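Local coordinates for alpha-2,3-sialyltransferase (Campylobacter jejuni, PDB 2P2V), which probably transfers sialic acid from CMP-sialic acid to acceptor sugars in alpha-2,3 linkage, here as its N-terminal part with a fluorinated donor analogue bound, at residues Arg8-Leu13 with Glu90-Phe95; Met19-Ile24 with Thr165-Gly170; Asp44-Asn49 with Ile63-Phe68. All coordinates share one frame; numbering follows the deposited sequence.

The three contacts meet on one parallel sheet. Contact 3 is the middle one. Its strand 44-48 lies next to strand 21-25 of contact 2, with Ile23 O 2.8 Å from Phe46 N. Its strand 62-68 lies next to strand 90-96 of contact 1, with Phe95 N 2.8 Å from Val66 O. Contact centres are about 10 Å apart for 1 and 3 and about 11 Å for 2 and 3. Contacts 1 and 2 lie about 18 Å apart, centre to centre, and do not touch. Contacts 2 and 3 both reach the bound donor analogue, through Gly170 and through Cys48 and Asn49. Contact 1 stays back, the side chain of Phe95 about 12 Å from it.

Contact 1: residues Arg8-Leu13 with Glu90-Phe95; sequences RMENEL and EIKNIF
Glu10 makes the polar contacts with Lys92 and Asn93. Its backbone N donates to Lys92 O over 2.8 Å, in a nearly straight bond (171° at the hydrogen). Its side chain reaches on to the amide of Asn93, where ND2 gives a 2.9 Å bond to OE1. The carboxylate and amide planes stand 79° apart, and OE1 is met from above the carboxylate plane. Asn93 ND2 also donates to Lys64 O, which helps fix the amide. The other oxygen, Glu10 OE2, lies against CD of Lys92, where the two side chains cross, and makes a long salt bridge to Lys92 NZ at 3.6 Å. Lys64 gives OE2 a second positive partner.

These bonds fall where strand 90-96 is interrupted, at Lys92 and Asn93. The N-terminal segment 8-13 runs past this break before the chain enters the parallel, Rossmann-like sheet.

The apolar contacts lie on either side of Glu10 in sequence. Met9 bends at chi2 (-66°), and its SD packs 3.8 Å from Ile94 CG1. Its CE sits 3.4 Å from Ile91 O. Leu13 touches the Asn93 amide, with CG 3.6 Å from ND2. Leu13 CD1 meets the edge of the Phe95 ring, 4.1 Å from CE1.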
loop_
_atom_site.group_PDB
_atom_site.type_symbol
_atom_site.label_atom_id
_atom_site.label_comp_id
_atom_site.label_asym_id
_atom_site.label_seq_id
_atom_site.Cartn_x
_atom_site.Cartn_y
_atom_site.Cartn_z
ATOM N N ARG A 8 -18.175 20.353 11.427
ATOM C CA ARG A 8 -17.010 20.754 10.562
ATOM C C ARG A 8 -15.686 20.925 11.343
ATOM O O ARG A 8 -15.523 21.873 12.124
ATOM C CB ARG A 8 -17.342 22.039 9.740
ATOM N N MET A 9 -14.751 19.999 11.137
ATOM C CA MET A 9 -13.381 20.178 11.606
ATOM C C MET A 9 -12.582 21.007 10.570
ATOM O O MET A 9 -13.036 21.198 9.437
ATOM C CB MET A 9 -12.695 18.823 11.808
ATOM C CG MET A 9 -13.361 17.836 12.760
ATOM S SD MET A 9 -13.372 18.377 14.476
ATOM C CE MET A 9 -15.062 18.896 14.595
ATOM N N GLU A 10 -11.401 21.492 10.959
ATOM C CA GLU A 10 -10.433 22.012 9.985
ATOM C C GLU A 10 -9.821 20.849 9.192
ATOM O O GLU A 10 -9.508 19.798 9.766
ATOM C CB GLU A 10 -9.304 22.810 10.683
ATOM C CG GLU A 10 -9.741 24.128 11.384
ATOM C CD GLU A 10 -8.621 24.839 12.205
ATOM O OE1 GLU A 10 -7.542 24.269 12.477
ATOM O OE2 GLU A 10 -8.862 26.002 12.617
ATOM N N ASN A 11 -9.624 21.046 7.888
ATOM C CA ASN A 11 -8.930 20.064 7.047
ATOM C C ASN A 11 -7.478 19.886 7.420
ATOM O O ASN A 11 -6.926 18.784 7.322
ATOM C CB ASN A 11 -9.010 20.462 5.575
ATOM C CG ASN A 11 -10.357 20.165 4.973
ATOM O OD1 ASN A 11 -10.622 20.525 3.818
ATOM N ND2 ASN A 11 -11.230 19.512 5.745
ATOM N N GLU A 12 -6.854 20.980 7.846
ATOM C CA GLU A 12 -5.451 20.974 8.235
ATOM C C GLU A 12 -5.297 22.042 9.298
ATOM O O GLU A 12 -5.955 23.092 9.229
ATOM C CB GLU A 12 -4.571 21.315 7.027
ATOM C CG GLU A 12 -3.119 20.845 7.112
ATOM C CD GLU A 12 -2.390 21.027 5.773
ATOM O OE1 GLU A 12 -1.955 20.008 5.166
ATOM O OE2 GLU A 12 -2.271 22.198 5.321
ATOM N N LEU A 13 -4.459 21.773 10.288
ATOM C CA LEU A 13 -4.149 22.774 11.304
ATOM C C LEU A 13 -2.926 23.579 10.811
ATOM O O LEU A 13 -1.799 23.092 10.846
ATOM C CB LEU A 13 -3.900 22.096 12.674
ATOM C CG LEU A 13 -4.069 22.899 13.972
ATOM C CD1 LEU A 13 -4.001 21.971 15.181
ATOM C CD2 LEU A 13 -3.004 24.026 14.127
ATOM N N GLU A 90 -16.251 24.555 21.165
ATOM C CA GLU A 90 -15.938 24.605 19.771
ATOM C C GLU A 90 -14.587 23.897 19.676
ATOM O O GLU A 90 -13.616 24.267 20.371
ATOM C CB GLU A 90 -15.774 26.063 19.374
ATOM C CG GLU A 90 -15.536 26.288 17.919
ATOM C CD GLU A 90 -15.289 27.748 17.673
ATOM O OE1 GLU A 90 -16.252 28.537 17.892
ATOM O OE2 GLU A 90 -14.123 28.089 17.329
ATOM N N ILE A 91 -14.528 22.872 18.833
ATOM C CA ILE A 91 -13.325 22.024 18.716
ATOM C C ILE A 91 -12.975 21.994 17.258
ATOM O O ILE A 91 -13.783 21.495 16.417
ATOM C CB ILE A 91 -13.607 20.618 19.235
ATOM C CG1 ILE A 91 -13.936 20.687 20.726
ATOM C CG2 ILE A 91 -12.370 19.691 18.967
ATOM C CD1 ILE A 91 -14.467 19.383 21.355
ATOM N N LYS A 92 -11.811 22.561 16.910
ATOM C CA LYS A 92 -11.418 22.638 15.524
ATOM C C LYS A 92 -10.746 21.411 14.933
ATOM O O LYS A 92 -10.783 21.225 13.720
ATOM C CB LYS A 92 -10.595 23.899 15.226
ATOM C CG LYS A 92 -11.447 25.169 15.404
ATOM C CD LYS A 92 -10.535 26.393 15.530
ATOM C CE LYS A 92 -11.317 27.674 15.288
ATOM N NZ LYS A 92 -11.815 27.675 13.884
ATOM N N ASN A 93 -10.154 20.575 15.778
ATOM C CA ASN A 93 -9.408 19.433 15.268
ATOM C C ASN A 93 -9.464 18.353 16.316
ATOM O O ASN A 93 -9.428 18.636 17.478
ATOM C CB ASN A 93 -7.903 19.746 15.132
ATOM C CG ASN A 93 -7.600 20.729 14.002
ATOM O OD1 ASN A 93 -7.385 20.308 12.893
ATOM N ND2 ASN A 93 -7.542 22.041 14.309
ATOM N N ILE A 94 -9.410 17.107 15.886
ATOM C CA ILE A 94 -9.431 16.009 16.870
ATOM C C ILE A 94 -8.307 15.046 16.546
ATOM O O ILE A 94 -8.299 14.479 15.457
ATOM C CB ILE A 94 -10.775 15.192 16.833
ATOM C CG1 ILE A 94 -11.957 16.078 17.193
ATOM C CG2 ILE A 94 -10.638 14.030 17.839
ATOM C CD1 ILE A 94 -13.371 15.394 16.991
ATOM N N PHE A 95 -7.328 14.888 17.442
ATOM C CA PHE A 95 -6.214 13.961 17.216
ATOM C C PHE A 95 -6.337 12.701 18.079
ATOM O O PHE A 95 -6.794 12.790 19.217
ATOM C CB PHE A 95 -4.888 14.533 17.654
ATOM C CG PHE A 95 -4.385 15.654 16.742
ATOM C CD1 PHE A 95 -4.851 16.918 16.939
ATOM C CD2 PHE A 95 -3.467 15.399 15.743
ATOM C CE1 PHE A 95 -4.408 17.992 16.100
ATOM C CE2 PHE A 95 -3.016 16.440 14.898
ATOM C CZ PHE A 95 -3.495 17.733 15.124
#

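Contact 2: residues Met19-Ile24 with Thr165-Gly170; sequences MQNIII and TIYLCG. With CSF (cytidine-5'-monophosphate-3-fluoro-N-acetyl-neuraminic acid), chain O; EDO (1,2-ethanediol), chain H.
Strands 21-24 and 165-169 pair side by side in the parallel sheet of a Rossmann-like fold, and the second ends at the donor pocket. Asn21, Ile22, Ile23 and Ile24 stand opposite Thr165, Ile166, Tyr167 and Leu168. The strand axes differ by 19°. Five backbone hydrogen bonds join them, from Thr165 N to Gln20 O at one end to Cys169 N to Ile24 O at the other. In the middle, Ile22 N donates to Thr165 O at 3.0 Å, and Tyr167 N donates to Ile22 O at 2.9 Å.

On one face the side chains are apolar. Ile22 and Ile166 lie alongside each other, with CG2 of Ile22 3.7 Å from CG1 of Ile166. Ile24 reaches back across to Ile166, its CD1 3.7 Å from CG2 of Ile166. It also lies beside Leu168.

The other face is mixed. The Ile23 chain folds at chi1 (-48°) and chi2 (-49°), which brings its CD1 against Tyr167, 3.5 Å from CD2. Asn21 OD1 does not bond Tyr167 OH directly. Water 2 links them, 2.7 Å from Asn21 OD1 and 2.5 Å from Tyr167 OH. Water 1 donates to both Asn21 OD1 and Thr165 OG1, while Asn21 ND2 donates to Glu42 O. An ethanediol, probably from the crystallisation liquor, accepts from Gln20 N and donates to Gln20 OE1.

At the far end, Gly170 O lies 3.6 Å from N1 of the cytosine base of the donor analogue.

The face with Ile22, Ile24 and Leu168 is packed by Ala158, Met154 and Cys155 of helix 150-161, which leads into strand 165-169. Strand 44-48 flanks strand 21-25, and strand 224-227 flanks strand 165-169.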
loop_
_atom_site.group_PDB
_atom_site.type_symbol
_atom_site.label_atom_id
_atom_site.label_comp_id
_atom_site.label_asym_id
_atom_site.label_seq_id
_atom_site.Cartn_x
_atom_site.Cartn_y
_atom_site.Cartn_z
ATOM N N MET A 19 0.811 34.379 14.742
ATOM C CA MET A 19 0.300 33.901 16.007
ATOM C C MET A 19 0.870 32.495 16.233
ATOM O O MET A 19 0.402 31.523 15.638
ATOM C CB MET A 19 -1.241 33.915 15.992
ATOM C CG MET A 19 -1.890 34.112 17.371
ATOM S SD MET A 19 -1.452 32.829 18.569
ATOM C CE MET A 19 -2.422 31.474 17.828
ATOM N N GLN A 20 1.895 32.407 17.073
ATOM C CA GLN A 20 2.598 31.147 17.299
ATOM C C GLN A 20 2.558 30.737 18.764
ATOM O O GLN A 20 3.438 30.022 19.246
ATOM C CB GLN A 20 4.044 31.269 16.782
ATOM C CG GLN A 20 4.161 31.567 15.286
ATOM C CD GLN A 20 5.559 32.078 14.891
ATOM O OE1 GLN A 20 6.132 32.913 15.588
ATOM N NE2 GLN A 20 6.106 31.564 13.782
ATOM N N ASN A 21 1.518 31.171 19.478
ATOM C CA ASN A 21 1.392 30.917 20.893
ATOM C C ASN A 21 0.390 29.802 21.144
ATOM O O ASN A 21 -0.703 29.837 20.615
ATOM C CB ASN A 21 0.828 32.133 21.655
ATOM C CG ASN A 21 1.794 33.338 21.664
ATOM O OD1 ASN A 21 3.019 33.171 21.707
ATOM N ND2 ASN A 21 1.221 34.554 21.639
ATOM N N ILE A 22 0.746 28.905 22.032
ATOM C CA ILE A 22 -0.174 27.791 22.294
ATOM C C ILE A 22 -0.238 27.578 23.791
ATOM O O ILE A 22 0.784 27.603 24.464
ATOM C CB ILE A 22 0.274 26.526 21.462
ATOM C CG1 ILE A 22 -0.749 25.361 21.620
ATOM C CG2 ILE A 22 1.654 26.035 21.854
ATOM C CD1 ILE A 22 -2.080 25.647 20.993
ATOM N N ILE A 23 -1.445 27.380 24.323
ATOM C CA ILE A 23 -1.624 26.993 25.698
ATOM C C ILE A 23 -1.969 25.518 25.613
ATOM O O ILE A 23 -2.845 25.148 24.817
ATOM C CB ILE A 23 -2.813 27.729 26.358
ATOM C CG1 ILE A 23 -2.764 29.248 26.072
ATOM C CG2 ILE A 23 -2.918 27.387 27.837
ATOM C CD1 ILE A 23 -1.396 29.899 26.351
ATOM N N ILE A 24 -1.285 24.733 26.439
ATOM C CA ILE A 24 -1.373 23.301 26.473
ATOM C C ILE A 24 -1.737 22.918 27.889
ATOM O O ILE A 24 -0.970 23.163 28.833
ATOM C CB ILE A 24 -0.056 22.647 25.995
ATOM C CG1 ILE A 24 0.218 23.021 24.520
ATOM C CG2 ILE A 24 -0.128 21.119 26.234
ATOM C CD1 ILE A 24 1.506 22.458 23.927
ATOM N N THR A 165 5.877 29.377 21.074
ATOM C CA THR A 165 5.843 29.568 22.504
ATOM C C THR A 165 4.727 28.785 23.179
ATOM O O THR A 165 3.557 29.053 22.946
ATOM C CB THR A 165 5.692 31.065 22.899
ATOM O OG1 THR A 165 6.610 31.848 22.125
ATOM C CG2 THR A 165 6.039 31.209 24.358
ATOM N N ILE A 166 5.108 27.892 24.078
ATOM C CA ILE A 166 4.145 27.035 24.798
ATOM C C ILE A 166 3.940 27.500 26.240
ATOM O O ILE A 166 4.915 27.701 26.948
ATOM C CB ILE A 166 4.683 25.579 24.825
ATOM C CG1 ILE A 166 4.845 25.055 23.411
ATOM C CG2 ILE A 166 3.825 24.698 25.719
ATOM C CD1 ILE A 166 5.757 23.898 23.319
ATOM N N TYR A 167 2.684 27.620 26.688
ATOM C CA TYR A 167 2.388 27.897 28.072
ATOM C C TYR A 167 1.673 26.734 28.641
ATOM O O TYR A 167 0.593 26.371 28.134
ATOM C CB TYR A 167 1.458 29.079 28.186
ATOM C CG TYR A 167 2.064 30.310 27.573
ATOM C CD1 TYR A 167 2.693 31.277 28.377
ATOM C CD2 TYR A 167 2.042 30.489 26.214
ATOM C CE1 TYR A 167 3.281 32.408 27.787
ATOM C CE2 TYR A 167 2.602 31.632 25.608
ATOM C CZ TYR A 167 3.209 32.581 26.425
ATOM O OH TYR A 167 3.778 33.699 25.815
ATOM N N LEU A 168 2.243 26.168 29.689
ATOM C CA LEU A 168 1.703 24.941 30.249
ATOM C C LEU A 168 0.918 25.115 31.496
ATOM O O LEU A 168 1.279 25.915 32.363
ATOM C CB LEU A 168 2.836 23.975 30.560
ATOM C CG LEU A 168 3.715 23.594 29.380
ATOM C CD1 LEU A 168 4.950 22.891 29.959
ATOM C CD2 LEU A 168 2.989 22.713 28.362
ATOM N N CYS A 169 -0.132 24.311 31.641
ATOM C CA CYS A 169 -0.894 24.308 32.849
ATOM C C CYS A 169 -1.538 22.945 33.012
ATOM O O CYS A 169 -1.594 22.159 32.049
ATOM C CB CYS A 169 -1.961 25.414 32.876
ATOM S SG CYS A 169 -3.199 25.341 31.550
ATOM N N GLY A 170 -2.038 22.688 34.203
ATOM C CA GLY A 170 -2.650 21.386 34.508
ATOM C C GLY A 170 -1.661 20.235 34.416
ATOM O O GLY A 170 -2.052 19.050 34.397
HETATM C C5A CSF O . -3.673 7.605 32.076
HETATM C C4A CSF O . -2.529 8.448 32.626
HETATM C C2A CSF O . -2.809 10.116 30.701
HETATM O O6A CSF O . -3.956 9.321 30.329
HETATM C C6A CSF O . -4.647 8.547 31.344
HETATM C C3A CSF O . -1.842 9.260 31.517
HETATM O O4A CSF O . -1.547 7.585 33.183
HETATM N N5A CSF O . -4.345 6.996 33.245
HETATM C C7A CSF O . -5.763 7.784 30.639
HETATM C C8A CSF O . -6.686 8.741 29.895
HETATM C C9A CSF O . -7.764 7.989 29.087
HETATM O O9A CSF O . -8.708 8.899 28.475
HETATM O O8A CSF O . -7.256 9.682 30.859
HETATM O O7A CSF O . -5.170 6.802 29.769
HETATM C C1A CSF O . -2.036 10.516 29.452
HETATM O OBA CSF O . -0.878 10.989 29.634
HETATM O OAA CSF O . -2.582 10.363 28.325
HETATM O O1A CSF O . -3.090 11.370 31.368
HETATM O O2A CSF O . -4.250 11.440 33.552
HETATM N N1 CSF O . -1.508 15.519 34.457
HETATM C C2 CSF O . -0.455 15.740 35.397
HETATM N N3 CSF O . -0.664 15.544 36.732
HETATM C C4 CSF O . -1.884 15.160 37.171
HETATM C C5 CSF O . -2.930 14.941 36.266
HETATM C C6 CSF O . -2.720 15.132 34.903
HETATM C "C3'" CSF O . -1.342 13.986 31.443
HETATM C "C2'" CSF O . -0.369 14.734 32.332
HETATM C "C1'" CSF O . -1.275 15.758 33.016
HETATM O "O4'" CSF O . -2.527 15.832 32.298
HETATM C "C4'" CSF O . -2.495 14.946 31.179
HETATM P PA CSF O . -4.430 11.899 32.125
HETATM O "O5'" CSF O . -4.225 13.512 32.142
HETATM C "C5'" CSF O . -3.843 14.253 30.985
HETATM O "O3'" CSF O . -0.735 13.658 30.198
HETATM O "O2'" CSF O . 0.637 15.402 31.522
HETATM N N4 CSF O . -2.117 14.967 38.505
HETATM O O2 CSF O . 0.684 16.083 34.973
HETATM O O3A CSF O . -5.698 11.665 31.356
HETATM C C10 CSF O . -4.882 5.774 33.084
HETATM O O10 CSF O . -4.859 5.152 32.012
HETATM C C11 CSF O . -5.549 5.199 34.313
HETATM F F3A CSF O . -1.216 8.410 30.633
HETATM C C1 EDO H . 5.302 35.389 17.844
HETATM O O1 EDO H . 6.130 34.204 17.866
HETATM C C2 EDO H . 3.992 35.131 17.104
HETATM O O2 EDO H . 2.914 34.976 18.043
HETATM O O HOH W 1 5.394 32.791 20.002
HETATM O O HOH W 2 4.236 34.638 23.554
#

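Contact 3: residues Asp44-Asn49 with Ile63-Phe68; sequences DVFRCN and IKAVFF. With CSF (cytidine-5'-monophosphate-3-fluoro-N-acetyl-neuraminic acid), chain O.
Phe46 and Phe67 form the apolar centre. Phe67 CE1 lies over one face of the Phe46 ring, 3.5 Å from CD2 and offset toward the rim. The ring planes make 54°, an oblique pair. A chi2 of -1° turns the Phe46 ring so that Lys64 CG comes to its edge, while its CE1 packs 3.7 Å from Ala65 CB. Strands 44-48 and 65-68 carry these rings as parallel neighbours in the Rossmann-like sheet. Met154 and Ile157 of helix 150-161 pack on Phe67, and the Phe95 ring stacks on it.

On the opposite face, the Arg47 side chain crosses Ile63 at about a right angle, with Arg47 CG 3.7 Å from Ile63 CD1. The guanidinium group beyond it pairs with Glu54.

The backbone pairing is uneven at Lys64. Val45 O accepts Lys64 N at 2.9 Å and, weakly, Ala65 N. Farther on, Arg47 N donates to Ala65 O and Asn49 N to Phe67 O, while the bond from Phe67 N to Arg47 O between them is bent and weak.

At one polar edge, water 3 bridges Asp44 OD1 and Lys64 NZ. Their own charges stay beyond salt-bridge range. Asp44 OD2 is hydrogen-bonded to Tyr163 OH, and Lys64 NZ forms a salt bridge with Glu10.

The other edge borders the donor pocket, to which Cys48 and Asn49 belong. Cys48 SG touches C5' of the analogue. Asn49 ND2 donates to phosphate oxygen O3A and to sialic acid carboxylate oxygen OAA, both at 3.0 Å.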
loop_
_atom_site.group_PDB
_atom_site.type_symbol
_atom_site.label_atom_id
_atom_site.label_comp_id
_atom_site.label_asym_id
_atom_site.label_seq_id
_atom_site.Cartn_x
_atom_site.Cartn_y
_atom_site.Cartn_z
ATOM N N ASP A 44 -3.874 29.893 20.874
ATOM C CA ASP A 44 -4.787 28.725 20.628
ATOM C C ASP A 44 -4.653 27.853 21.858
ATOM O O ASP A 44 -3.706 27.979 22.632
ATOM C CB ASP A 44 -4.339 27.947 19.365
ATOM C CG ASP A 44 -4.643 28.701 18.062
ATOM O OD1 ASP A 44 -5.579 29.494 18.062
ATOM O OD2 ASP A 44 -3.944 28.535 17.027
ATOM N N VAL A 45 -5.580 26.901 22.056
ATOM C CA VAL A 45 -5.555 26.093 23.248
ATOM C C VAL A 45 -5.593 24.594 22.791
ATOM O O VAL A 45 -6.373 24.278 21.890
ATOM C CB VAL A 45 -6.831 26.311 24.045
ATOM C CG1 VAL A 45 -6.815 25.446 25.223
ATOM C CG2 VAL A 45 -6.981 27.818 24.502
ATOM N N PHE A 46 -4.812 23.731 23.441
ATOM C CA PHE A 46 -4.899 22.264 23.220
ATOM C C PHE A 46 -5.371 21.651 24.528
ATOM O O PHE A 46 -4.910 22.039 25.626
ATOM C CB PHE A 46 -3.541 21.665 22.871
ATOM C CG PHE A 46 -3.072 21.863 21.431
ATOM C CD1 PHE A 46 -3.823 22.513 20.474
ATOM C CD2 PHE A 46 -1.813 21.361 21.079
ATOM C CE1 PHE A 46 -3.315 22.665 19.155
ATOM C CE2 PHE A 46 -1.302 21.494 19.798
ATOM C CZ PHE A 46 -2.059 22.137 18.824
ATOM N N ARG A 47 -6.317 20.708 24.444
ATOM C CA ARG A 47 -6.757 20.004 25.640
ATOM C C ARG A 47 -6.705 18.501 25.340
ATOM O O ARG A 47 -6.661 18.085 24.176
ATOM C CB ARG A 47 -8.216 20.359 25.980
ATOM C CG ARG A 47 -8.566 21.889 26.191
ATOM C CD ARG A 47 -7.792 22.442 27.373
ATOM N NE ARG A 47 -8.047 21.815 28.675
ATOM C CZ ARG A 47 -9.049 22.147 29.490
ATOM N NH1 ARG A 47 -9.920 23.059 29.138
ATOM N NH2 ARG A 47 -9.163 21.572 30.680
ATOM N N CYS A 48 -6.738 17.669 26.389
ATOM C CA CYS A 48 -6.619 16.259 26.124
ATOM C C CYS A 48 -7.592 15.493 27.003
ATOM O O CYS A 48 -8.068 16.029 28.025
ATOM C CB CYS A 48 -5.201 15.751 26.414
ATOM S SG CYS A 48 -4.593 15.893 28.106
ATOM N N ASN A 49 -7.855 14.261 26.590
ATOM C CA ASN A 49 -8.484 13.282 27.475
ATOM C C ASN A 49 -9.760 13.827 28.131
ATOM O O ASN A 49 -10.623 14.319 27.409
ATOM C CB ASN A 49 -7.447 12.732 28.444
ATOM C CG ASN A 49 -6.256 12.069 27.718
ATOM O OD1 ASN A 49 -6.346 11.714 26.546
ATOM N ND2 ASN A 49 -5.161 11.878 28.427
ATOM N N ILE A 63 -11.470 25.392 21.677
ATOM C CA ILE A 63 -10.321 24.498 21.638
ATOM C C ILE A 63 -9.790 24.324 20.200
ATOM O O ILE A 63 -10.550 23.970 19.264
ATOM C CB ILE A 63 -10.639 23.107 22.333
ATOM C CG1 ILE A 63 -11.093 23.306 23.776
ATOM C CG2 ILE A 63 -9.368 22.290 22.320
ATOM C CD1 ILE A 63 -11.845 22.080 24.391
ATOM N N LYS A 64 -8.510 24.622 19.976
ATOM C CA LYS A 64 -7.933 24.430 18.687
ATOM C C LYS A 64 -7.772 22.933 18.362
ATOM O O LYS A 64 -8.071 22.514 17.251
ATOM C CB LYS A 64 -6.559 25.148 18.552
ATOM C CG LYS A 64 -5.958 25.096 17.149
ATOM C CD LYS A 64 -6.703 25.971 16.093
ATOM C CE LYS A 64 -5.852 26.178 14.843
ATOM N NZ LYS A 64 -6.543 27.086 13.878
ATOM N N ALA A 65 -7.313 22.128 19.303
ATOM C CA ALA A 65 -7.290 20.681 19.005
ATOM C C ALA A 65 -7.509 19.975 20.314
ATOM O O ALA A 65 -7.004 20.398 21.340
ATOM C CB ALA A 65 -6.002 20.233 18.453
ATOM N N VAL A 66 -8.171 18.821 20.244
ATOM C CA VAL A 66 -8.215 17.956 21.394
ATOM C C VAL A 66 -7.473 16.696 21.076
ATOM O O VAL A 66 -7.359 16.320 19.898
ATOM C CB VAL A 66 -9.699 17.527 21.788
ATOM C CG1 VAL A 66 -10.528 18.744 22.328
ATOM C CG2 VAL A 66 -10.412 16.858 20.610
ATOM N N PHE A 67 -7.032 15.980 22.124
ATOM C CA PHE A 67 -6.150 14.832 21.903
ATOM C C PHE A 67 -6.656 13.714 22.764
ATOM O O PHE A 67 -6.834 13.907 23.966
ATOM C CB PHE A 67 -4.712 15.124 22.335
ATOM C CG PHE A 67 -4.033 16.152 21.471
ATOM C CD1 PHE A 67 -4.364 17.494 21.630
ATOM C CD2 PHE A 67 -3.140 15.765 20.486
ATOM C CE1 PHE A 67 -3.757 18.450 20.759
ATOM C CE2 PHE A 67 -2.558 16.710 19.622
ATOM C CZ PHE A 67 -2.880 18.014 19.780
ATOM N N PHE A 68 -6.818 12.553 22.153
ATOM C CA PHE A 68 -7.379 11.363 22.887
ATOM C C PHE A 68 -6.549 10.118 22.603
ATOM O O PHE A 68 -5.987 9.923 21.498
ATOM C CB PHE A 68 -8.822 11.080 22.388
ATOM C CG PHE A 68 -9.815 12.211 22.609
ATOM C CD1 PHE A 68 -10.055 12.769 23.891
ATOM C CD2 PHE A 68 -10.506 12.730 21.530
ATOM C CE1 PHE A 68 -10.955 13.829 24.053
ATOM C CE2 PHE A 68 -11.448 13.737 21.704
ATOM C CZ PHE A 68 -11.675 14.284 22.999
HETATM C C5A CSF O . -3.673 7.605 32.076
HETATM C C4A CSF O . -2.529 8.448 32.626
HETATM C C2A CSF O . -2.809 10.116 30.701
HETATM O O6A CSF O . -3.956 9.321 30.329
HETATM C C6A CSF O . -4.647 8.547 31.344
HETATM C C3A CSF O . -1.842 9.260 31.517
HETATM O O4A CSF O . -1.547 7.585 33.183
HETATM N N5A CSF O . -4.345 6.996 33.245
HETATM C C7A CSF O . -5.763 7.784 30.639
HETATM C C8A CSF O . -6.686 8.741 29.895
HETATM C C9A CSF O . -7.764 7.989 29.087
HETATM O O9A CSF O . -8.708 8.899 28.475
HETATM O O8A CSF O . -7.256 9.682 30.859
HETATM O O7A CSF O . -5.170 6.802 29.769
HETATM C C1A CSF O . -2.036 10.516 29.452
HETATM O OBA CSF O . -0.878 10.989 29.634
HETATM O OAA CSF O . -2.582 10.363 28.325
HETATM O O1A CSF O . -3.090 11.370 31.368
HETATM O O2A CSF O . -4.250 11.440 33.552
HETATM N N1 CSF O . -1.508 15.519 34.457
HETATM C C2 CSF O . -0.455 15.740 35.397
HETATM N N3 CSF O . -0.664 15.544 36.732
HETATM C C4 CSF O . -1.884 15.160 37.171
HETATM C C5 CSF O . -2.930 14.941 36.266
HETATM C C6 CSF O . -2.720 15.132 34.903
HETATM C "C3'" CSF O . -1.342 13.986 31.443
HETATM C "C2'" CSF O . -0.369 14.734 32.332
HETATM C "C1'" CSF O . -1.275 15.758 33.016
HETATM O "O4'" CSF O . -2.527 15.832 32.298
HETATM C "C4'" CSF O . -2.495 14.946 31.179
HETATM P PA CSF O . -4.430 11.899 32.125
HETATM O "O5'" CSF O . -4.225 13.512 32.142
HETATM C "C5'" CSF O . -3.843 14.253 30.985
HETATM O "O3'" CSF O . -0.735 13.658 30.198
HETATM O "O2'" CSF O . 0.637 15.402 31.522
HETATM N N4 CSF O . -2.117 14.967 38.505
HETATM O O2 CSF O . 0.684 16.083 34.973
HETATM O O3A CSF O . -5.698 11.665 31.356
HETATM C C10 CSF O . -4.882 5.774 33.084
HETATM O O10 CSF O . -4.859 5.152 32.012
HETATM C C11 CSF O . -5.549 5.199 34.313
HETATM F F3A CSF O . -1.216 8.410 30.633
HETATM O O HOH W 3 -7.017 29.380 15.708
#